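Local coordinates for beta-d-glucoside glucohydrolase (Hypocrea jecorina, PDB 3ZZ1), which probably hydrolyses terminal, non-reducing beta-D-glucosyl residues with release of beta-D-glucose, a step in cellulose degradation, at residues 202-207 / 234-239; 567-572 / 700-705. One frame throughout, in Å; residues are numbered along the deposited sequence.

Contact 1. Residues 202-207 / 234-239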
ATOM      1  N   CYS A 202     -13.845  -1.971   8.013  1.00 11.57           N
ATOM      2  CA  CYS A 202     -14.818  -1.539   7.000  1.00 11.84           C
ATOM      3  C   CYS A 202     -14.789  -0.020   6.789  1.00 11.59           C
ATOM      4  O   CYS A 202     -14.480   0.736   7.712  1.00 11.64           O
ATOM      5  CB  CYS A 202     -16.236  -2.053   7.294  1.00 12.08           C
ATOM      6  SG  CYS A 202     -16.912  -1.684   8.933  1.00 13.46           S
ATOM      7  N   SER A 203     -15.117   0.409   5.572  1.00 11.38           N
ATOM      8  CA  SER A 203     -14.846   1.776   5.119  1.00 11.25           C
ATOM      9  C   SER A 203     -15.966   2.779   5.389  1.00 11.32           C
ATOM     10  O   SER A 203     -17.067   2.406   5.804  1.00 11.06           O
ATOM     11  CB  SER A 203     -14.482   1.774   3.627  1.00 11.17           C
ATOM     12  OG  SER A 203     -15.537   1.245   2.844  1.00 10.23           O
ATOM     13  N   TYR A 204     -15.669   4.056   5.135  1.00 11.28           N
ATOM     14  CA  TYR A 204     -16.635   5.150   5.305  1.00 11.13           C
ATOM     15  C   TYR A 204     -17.757   5.147   4.274  1.00 11.10           C
ATOM     16  O   TYR A 204     -18.863   5.608   4.554  1.00 11.38           O
ATOM     17  CB  TYR A 204     -15.932   6.511   5.231  1.00 10.80           C
ATOM     18  CG  TYR A 204     -15.254   6.932   6.511  1.00 10.70           C
ATOM     19  CD1 TYR A 204     -15.996   7.196   7.664  1.00  9.69           C
ATOM     20  CD2 TYR A 204     -13.868   7.085   6.566  1.00 10.23           C
ATOM     21  CE1 TYR A 204     -15.373   7.589   8.842  1.00  9.66           C
ATOM     22  CE2 TYR A 204     -13.236   7.477   7.737  1.00 10.68           C
ATOM     23  CZ  TYR A 204     -13.993   7.723   8.868  1.00 10.01           C
ATOM     24  OH  TYR A 204     -13.362   8.109  10.020  1.00 10.85           O
ATOM     25  N   ASN A 205     -17.459   4.647   3.079  1.00 11.02           N
ATOM     26  CA  ASN A 205     -18.340   4.817   1.926  1.00 10.92           C
ATOM     27  C   ASN A 205     -19.492   3.834   1.886  1.00 10.88           C
ATOM     28  O   ASN A 205     -19.525   2.863   2.641  1.00 10.94           O
ATOM     29  CB  ASN A 205     -17.539   4.722   0.624  1.00 10.77           C
ATOM     30  CG  ASN A 205     -16.734   3.444   0.532  1.00 11.05           C
ATOM     31  OD1 ASN A 205     -15.719   3.299   1.209  1.00 10.56           O
ATOM     32  ND2 ASN A 205     -17.182   2.509  -0.309  1.00 10.62           N
ATOM     33  N   LYS A 206     -20.435   4.105   0.994  1.00 11.13           N
ATOM     34  CA  LYS A 206     -21.497   3.165   0.684  1.00 11.29           C
ATOM     35  C   LYS A 206     -21.055   2.250  -0.449  1.00 11.66           C
ATOM     36  O   LYS A 206     -20.205   2.614  -1.270  1.00 11.27           O
ATOM     37  CB  LYS A 206     -22.785   3.903   0.308  1.00 11.22           C
ATOM     38  CG  LYS A 206     -23.437   4.658   1.454  1.00 11.18           C
ATOM     39  CD  LYS A 206     -24.742   5.295   1.014  1.00 10.69           C
ATOM     40  CE  LYS A 206     -25.560   5.742   2.203  1.00 10.55           C
ATOM     41  NZ  LYS A 206     -26.613   6.719   1.822  1.00 11.09           N
ATOM     42  N   VAL A 207     -21.626   1.050  -0.464  1.00 12.31           N
ATOM     43  CA  VAL A 207     -21.393   0.065  -1.510  1.00 12.80           C
ATOM     44  C   VAL A 207     -22.779  -0.354  -1.991  1.00 13.25           C
ATOM     45  O   VAL A 207     -23.547  -0.962  -1.235  1.00 13.17           O
ATOM     46  CB  VAL A 207     -20.604  -1.162  -0.973  1.00 12.80           C
ATOM     47  CG1 VAL A 207     -20.522  -2.275  -2.026  1.00 13.23           C
ATOM     48  CG2 VAL A 207     -19.209  -0.756  -0.512  1.00 12.60           C
ATOM     49  N   MET A 234     -13.861  -4.370  12.242  1.00 11.79           N
ATOM     50  CA  MET A 234     -14.021  -3.116  12.960  1.00 11.83           C
ATOM     51  C   MET A 234     -14.431  -2.037  11.968  1.00 11.83           C
ATOM     52  O   MET A 234     -14.202  -2.172  10.763  1.00 11.66           O
ATOM     53  CB  MET A 234     -12.725  -2.727  13.686  1.00 12.05           C
ATOM     54  CG  MET A 234     -11.649  -2.083  12.797  1.00 11.78           C
ATOM     55  SD  MET A 234     -10.133  -1.672  13.692  1.00 13.34           S
ATOM     56  CE  MET A 234      -9.441  -3.298  13.982  1.00 12.24           C
ATOM     57  N   THR A 235     -15.047  -0.978  12.479  1.00 11.70           N
ATOM     58  CA  THR A 235     -15.415   0.168  11.659  1.00 11.78           C
ATOM     59  C   THR A 235     -14.213   1.083  11.531  1.00 11.79           C
ATOM     60  O   THR A 235     -13.366   1.131  12.427  1.00 12.03           O
ATOM     61  CB  THR A 235     -16.562   1.000  12.297  1.00 11.50           C
ATOM     62  OG1 THR A 235     -16.145   1.491  13.577  1.00 11.58           O
ATOM     63  CG2 THR A 235     -17.824   0.175  12.467  1.00 11.82           C
ATOM     64  N   ASP A 236     -14.144   1.819  10.425  1.00 11.93           N
ATOM     65  CA  ASP A 236     -13.292   2.999  10.368  1.00 11.63           C
ATOM     66  C   ASP A 236     -13.883   3.972  11.396  1.00 11.94           C
ATOM     67  O   ASP A 236     -14.941   3.698  11.965  1.00 11.92           O
ATOM     68  CB  ASP A 236     -13.261   3.585   8.952  1.00 11.34           C
ATOM     69  CG  ASP A 236     -12.021   4.442   8.691  1.00 10.59           C
ATOM     70  OD1 ASP A 236     -11.455   5.018   9.642  1.00  9.40           O
ATOM     71  OD2 ASP A 236     -11.617   4.552   7.521  1.00 10.40           O
ATOM     72  N   TRP A 237     -13.205   5.081  11.665  1.00 12.21           N
ATOM     73  CA  TRP A 237     -13.540   5.888  12.840  1.00 12.42           C
ATOM     74  C   TRP A 237     -14.846   6.676  12.686  1.00 12.57           C
ATOM     75  O   TRP A 237     -14.916   7.655  11.944  1.00 12.53           O
ATOM     76  CB  TRP A 237     -12.346   6.764  13.257  1.00 12.40           C
ATOM     77  CG  TRP A 237     -11.537   6.182  14.415  1.00 12.22           C
ATOM     78  CD1 TRP A 237     -11.147   6.841  15.547  1.00 11.92           C
ATOM     79  CD2 TRP A 237     -11.055   4.832  14.554  1.00 12.12           C
ATOM     80  NE1 TRP A 237     -10.443   5.996  16.371  1.00 12.37           N
ATOM     81  CE2 TRP A 237     -10.376   4.758  15.793  1.00 11.87           C
ATOM     82  CE3 TRP A 237     -11.130   3.681  13.755  1.00 11.92           C
ATOM     83  CZ2 TRP A 237      -9.776   3.581  16.249  1.00 11.70           C
ATOM     84  CZ3 TRP A 237     -10.529   2.510  14.211  1.00 12.00           C
ATOM     85  CH2 TRP A 237      -9.865   2.470  15.449  1.00 11.40           C
ATOM     86  N   ASN A 238     -15.871   6.220  13.408  1.00 12.84           N
ATOM     87  CA  ASN A 238     -17.256   6.713  13.291  1.00 13.00           C
ATOM     88  C   ASN A 238     -17.871   6.407  11.916  1.00 12.97           C
ATOM     89  O   ASN A 238     -18.635   7.204  11.371  1.00 13.14           O
ATOM     90  CB  ASN A 238     -17.370   8.209  13.646  1.00 13.12           C
ATOM     91  CG  ASN A 238     -18.812   8.637  13.960  1.00 13.99           C
ATOM     92  OD1 ASN A 238     -19.494   8.013  14.770  1.00 14.26           O
ATOM     93  ND2 ASN A 238     -19.269   9.709  13.316  1.00 14.00           N
ATOM     94  N   ALA A 239     -17.524   5.243  11.366  1.00 12.78           N
ATOM     95  CA  ALA A 239     -18.095   4.761  10.107  1.00 12.73           C
ATOM     96  C   ALA A 239     -19.344   3.881  10.316  1.00 12.77           C
ATOM     97  O   ALA A 239     -19.896   3.334   9.354  1.00 12.95           O
ATOM     98  CB  ALA A 239     -17.034   4.013   9.301  1.00 12.46           C
TER
HETATM   99  O   HOH W   1     -19.744   2.430   6.778  1.00  8.81           O
HETATM  100  O   HOH W   2     -12.701   4.265   5.138  1.00  8.41           O
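Met234 O receives Cys202 N at 2.8 Å, one rung of the parallel pairing between two neighbouring strands of the family 3 TIM-barrel-like domain, at the carboxyl ends where such barrels carry their active sites. Next along, Thr235 is paired with Cys202; the sulfur of Cys202, held in a disulfide with Cys213, rests 3.6 Å from Thr235 CA. Asp236 then returns the ladder's second bond, its N donating to Cys202 O over 2.9 Å, and its side chain turns to the ring of Tyr204. The backbone course brings Asp236 CB over one face of that ring as a CH-pi contact, 14° off the ring normal and offset toward the rim; CG, anti to the backbone N (chi1 -158°), then carries the carboxylate on over Tyr204 CE2, its plane tilted 31° from the ring. The two carboxylate oxygens have separate tasks: Asp236 OD1 is met on its anti side by Trp237 N at 2.7 Å, whereas Asp236 OD2 accepts a hydrogen bond from a water that in turn accepts from Tyr204 N. Trp237 contributes its carbonyl: Tyr204 OH donates to Trp237 O at 2.5 Å, a short bond at the edge of the phenol ring. Asn238 takes the left-handed conformation at the third position of a type II turn, leaving its OD1 to Asn264. The turn closes at Ala239, whose CB lies 3.7 Å from Tyr204 CD1, and a second water bridges Ser203 O to Ala239 O. Strand 232-235 is the outermost strand of its sheet as counted within the chain, flanked by 199-202, whose Met201 touches Asp236 and Trp237; beyond that comes strand 154-160, with His159 against Asp236.

Contact 2. Residues 567-572 / 700-705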
ATOM      1  N   ILE A 567      -3.426   3.137 -25.654  1.00 16.16           N
ATOM      2  CA  ILE A 567      -2.818   4.417 -25.311  1.00 15.97           C
ATOM      3  C   ILE A 567      -1.391   4.177 -24.847  1.00 15.86           C
ATOM      4  O   ILE A 567      -1.143   3.317 -23.997  1.00 15.82           O
ATOM      5  CB  ILE A 567      -3.625   5.169 -24.215  1.00 16.02           C
ATOM      6  CG1 ILE A 567      -5.051   5.454 -24.702  1.00 15.74           C
ATOM      7  CG2 ILE A 567      -2.925   6.481 -23.820  1.00 15.95           C
ATOM      8  CD1 ILE A 567      -6.004   5.951 -23.620  1.00 15.93           C
ATOM      9  N   THR A 568      -0.456   4.925 -25.424  1.00 15.73           N
ATOM     10  CA  THR A 568       0.939   4.865 -25.003  1.00 15.58           C
ATOM     11  C   THR A 568       1.160   5.799 -23.809  1.00 15.47           C
ATOM     12  O   THR A 568       1.005   7.020 -23.927  1.00 15.46           O
ATOM     13  CB  THR A 568       1.906   5.215 -26.162  1.00 15.82           C
ATOM     14  OG1 THR A 568       1.603   4.395 -27.297  1.00 15.54           O
ATOM     15  CG2 THR A 568       3.356   4.973 -25.745  1.00 15.19           C
ATOM     16  N   PRO A 569       1.511   5.224 -22.644  1.00 15.20           N
ATOM     17  CA  PRO A 569       1.853   6.092 -21.525  1.00 15.05           C
ATOM     18  C   PRO A 569       3.252   6.658 -21.721  1.00 14.95           C
ATOM     19  O   PRO A 569       3.994   6.187 -22.590  1.00 15.02           O
ATOM     20  CB  PRO A 569       1.811   5.155 -20.315  1.00 14.99           C
ATOM     21  CG  PRO A 569       1.872   3.769 -20.852  1.00 14.94           C
ATOM     22  CD  PRO A 569       1.690   3.795 -22.333  1.00 14.98           C
ATOM     23  N   ARG A 570       3.602   7.676 -20.946  1.00 14.76           N
ATOM     24  CA  ARG A 570       4.982   8.137 -20.919  1.00 14.82           C
ATOM     25  C   ARG A 570       5.833   7.042 -20.284  1.00 14.55           C
ATOM     26  O   ARG A 570       6.792   6.561 -20.891  1.00 14.60           O
ATOM     27  CB  ARG A 570       5.112   9.463 -20.158  1.00 14.91           C
ATOM     28  CG  ARG A 570       6.554   9.971 -19.958  1.00 15.69           C
ATOM     29  CD  ARG A 570       7.393  10.002 -21.250  1.00 16.49           C
ATOM     30  NE  ARG A 570       6.899  10.976 -22.219  1.00 17.20           N
ATOM     31  CZ  ARG A 570       7.188  10.963 -23.521  1.00 17.70           C
ATOM     32  NH1 ARG A 570       7.978  10.027 -24.031  1.00 17.35           N
ATOM     33  NH2 ARG A 570       6.681  11.895 -24.319  1.00 17.74           N
ATOM     34  N   TYR A 571       5.457   6.650 -19.067  1.00 13.96           N
ATOM     35  CA  TYR A 571       6.120   5.567 -18.355  1.00 13.30           C
ATOM     36  C   TYR A 571       5.079   4.572 -17.854  1.00 13.32           C
ATOM     37  O   TYR A 571       4.217   4.913 -17.032  1.00 13.31           O
ATOM     38  CB  TYR A 571       6.953   6.115 -17.197  1.00 13.17           C
ATOM     39  CG  TYR A 571       7.976   7.159 -17.602  1.00 12.64           C
ATOM     40  CD1 TYR A 571       8.956   6.870 -18.551  1.00 12.72           C
ATOM     41  CD2 TYR A 571       7.968   8.422 -17.031  1.00 12.08           C
ATOM     42  CE1 TYR A 571       9.896   7.815 -18.926  1.00 12.56           C
ATOM     43  CE2 TYR A 571       8.910   9.375 -17.395  1.00 12.56           C
ATOM     44  CZ  TYR A 571       9.867   9.061 -18.347  1.00 12.22           C
ATOM     45  OH  TYR A 571      10.801   9.996 -18.718  1.00 12.85           O
ATOM     46  N   GLU A 572       5.160   3.346 -18.365  1.00 12.96           N
ATOM     47  CA  GLU A 572       4.173   2.306 -18.076  1.00 12.99           C
ATOM     48  C   GLU A 572       4.352   1.655 -16.701  1.00 12.98           C
ATOM     49  O   GLU A 572       5.417   1.763 -16.080  1.00 12.88           O
ATOM     50  CB  GLU A 572       4.187   1.235 -19.176  1.00 13.02           C
ATOM     51  CG  GLU A 572       5.450   0.366 -19.228  1.00 12.83           C
ATOM     52  CD  GLU A 572       6.611   1.003 -19.996  1.00 13.31           C
ATOM     53  OE1 GLU A 572       6.528   2.200 -20.369  1.00 13.86           O
ATOM     54  OE2 GLU A 572       7.615   0.294 -20.224  1.00 12.13           O
ATOM     55  N   SER A 700       8.888  -4.810 -17.892  1.00 12.16           N
ATOM     56  CA  SER A 700       7.748  -3.927 -17.608  1.00 12.31           C
ATOM     57  C   SER A 700       6.489  -4.497 -18.276  1.00 12.33           C
ATOM     58  O   SER A 700       6.547  -5.550 -18.917  1.00 12.57           O
ATOM     59  CB  SER A 700       8.014  -2.491 -18.096  1.00 12.27           C
ATOM     60  OG  SER A 700       7.762  -2.347 -19.485  1.00 12.89           O
ATOM     61  N   SER A 701       5.357  -3.805 -18.136  1.00 12.55           N
ATOM     62  CA  SER A 701       4.101  -4.227 -18.776  1.00 12.53           C
ATOM     63  C   SER A 701       4.109  -4.017 -20.296  1.00 12.75           C
ATOM     64  O   SER A 701       3.259  -4.559 -21.005  1.00 12.70           O
ATOM     65  CB  SER A 701       2.896  -3.519 -18.143  1.00 12.43           C
ATOM     66  OG  SER A 701       3.012  -2.108 -18.254  1.00 11.97           O
ATOM     67  N   ARG A 702       5.068  -3.234 -20.789  1.00 13.04           N
ATOM     68  CA  ARG A 702       5.223  -2.997 -22.228  1.00 13.48           C
ATOM     69  C   ARG A 702       6.502  -3.623 -22.794  1.00 13.50           C
ATOM     70  O   ARG A 702       6.543  -4.017 -23.966  1.00 13.89           O
ATOM     71  CB  ARG A 702       5.176  -1.495 -22.551  1.00 13.55           C
ATOM     72  CG  ARG A 702       3.808  -0.822 -22.339  1.00 14.24           C
ATOM     73  CD  ARG A 702       2.813  -1.141 -23.454  1.00 15.36           C
ATOM     74  NE  ARG A 702       1.452  -0.750 -23.088  1.00 15.81           N
ATOM     75  CZ  ARG A 702       0.815   0.327 -23.541  1.00 14.60           C
ATOM     76  NH1 ARG A 702       1.398   1.145 -24.409  1.00 13.40           N
ATOM     77  NH2 ARG A 702      -0.424   0.573 -23.135  1.00 14.13           N
ATOM     78  N   ASP A 703       7.534  -3.714 -21.957  1.00 13.53           N
ATOM     79  CA  ASP A 703       8.836  -4.267 -22.345  1.00 13.33           C
ATOM     80  C   ASP A 703       8.861  -5.787 -22.145  1.00 13.31           C
ATOM     81  O   ASP A 703       9.558  -6.301 -21.265  1.00 13.04           O
ATOM     82  CB  ASP A 703       9.954  -3.592 -21.535  1.00 13.42           C
ATOM     83  CG  ASP A 703      11.346  -3.801 -22.130  1.00 13.76           C
ATOM     84  OD1 ASP A 703      11.498  -4.540 -23.130  1.00 13.35           O
ATOM     85  OD2 ASP A 703      12.301  -3.208 -21.579  1.00 13.88           O
ATOM     86  N   ILE A 704       8.092  -6.493 -22.970  1.00 13.02           N
ATOM     87  CA  ILE A 704       8.045  -7.951 -22.927  1.00 13.12           C
ATOM     88  C   ILE A 704       9.223  -8.525 -23.720  1.00 13.05           C
ATOM     89  O   ILE A 704       9.410  -8.203 -24.893  1.00 13.05           O
ATOM     90  CB  ILE A 704       6.691  -8.511 -23.455  1.00 13.12           C
ATOM     91  CG1 ILE A 704       5.503  -7.890 -22.700  1.00 13.01           C
ATOM     92  CG2 ILE A 704       6.656 -10.049 -23.368  1.00 13.17           C
ATOM     93  CD1 ILE A 704       5.443  -8.193 -21.202  1.00 12.64           C
ATOM     94  N   ARG A 705      10.012  -9.363 -23.056  1.00 12.95           N
ATOM     95  CA  ARG A 705      11.221  -9.938 -23.641  1.00 12.99           C
ATOM     96  C   ARG A 705      10.962 -11.310 -24.242  1.00 12.91           C
ATOM     97  O   ARG A 705      11.503 -11.642 -25.297  1.00 13.25           O
ATOM     98  CB  ARG A 705      12.331 -10.039 -22.588  1.00 12.98           C
ATOM     99  CG  ARG A 705      12.709  -8.714 -21.943  1.00 13.00           C
ATOM    100  CD  ARG A 705      13.328  -7.756 -22.953  1.00 13.19           C
ATOM    101  NE  ARG A 705      13.541  -6.432 -22.374  1.00 13.46           N
ATOM    102  CZ  ARG A 705      14.604  -6.088 -21.656  1.00 12.95           C
ATOM    103  NH1 ARG A 705      15.568  -6.969 -21.426  1.00 12.80           N
ATOM    104  NH2 ARG A 705      14.702  -4.862 -21.165  1.00 12.19           N
TER
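Glu572 and Ser700 join a loop of the family 3 C-terminal domain to the turn between strands 691-698 and 704-712 of the fibronectin type III-like sheet, and an ST motif shapes that turn. The hydroxyl of Ser700 accepts from the backbone N of Asp703 and, less closely, from that of Arg702, and donates a hydrogen bond to the anti lone pair of Glu572 OE2 at 2.7 Å, so three bonds grip one oxygen. Replacing Ser700 by an alanine removes this shared oxygen, and the Glu572 carboxylate would probably lose its anchor and the two turn amides their acceptor. Glu572 CG, set between the backbone N and the carbonyl carbon (chi1 69°), lies 3.7 Å from Arg702 CG, and a bend at chi2 (-83°) turns the carboxylate toward Ser700. The two chains cross obliquely. The carboxylate and guanidinium planes are nearly parallel, 15° apart, yet their charged atoms make no contact, for the guanidinium has travelled on to the start of the loop. There Pro569 approaches from the opposite direction and sets its CD over one face of the group, 3.4 Å from Arg702 NH1. A salt bridge to Asp563 of helix 559-564 gives Arg702 NH2 a second partner. At the guanidinium edge, Arg702 NH2 meets Ile567 O in plane at 3.0 Å, with NH1 adding a weak bond to the same oxygen.

Contact 1 closes before contact 2 opens along the chain, and the two lie on opposite sides of its centre, their own centres 36 Å apart and their nearest atoms about 26 Å apart. They share no sheet. Contact 1 joins adjacent parallel strands, 199-202 and 232-235, within the N-terminal barrel-like domain and is local in sequence, with 26 residues between its segments. Contact 2 spans 127 residues, more than half of them strand, and fastens the fibronectin type III-like sheet to the loop following helix 559-564. One thus lies within a single domain, at the end of two barrel strands, while the other is part of the junction between two domains.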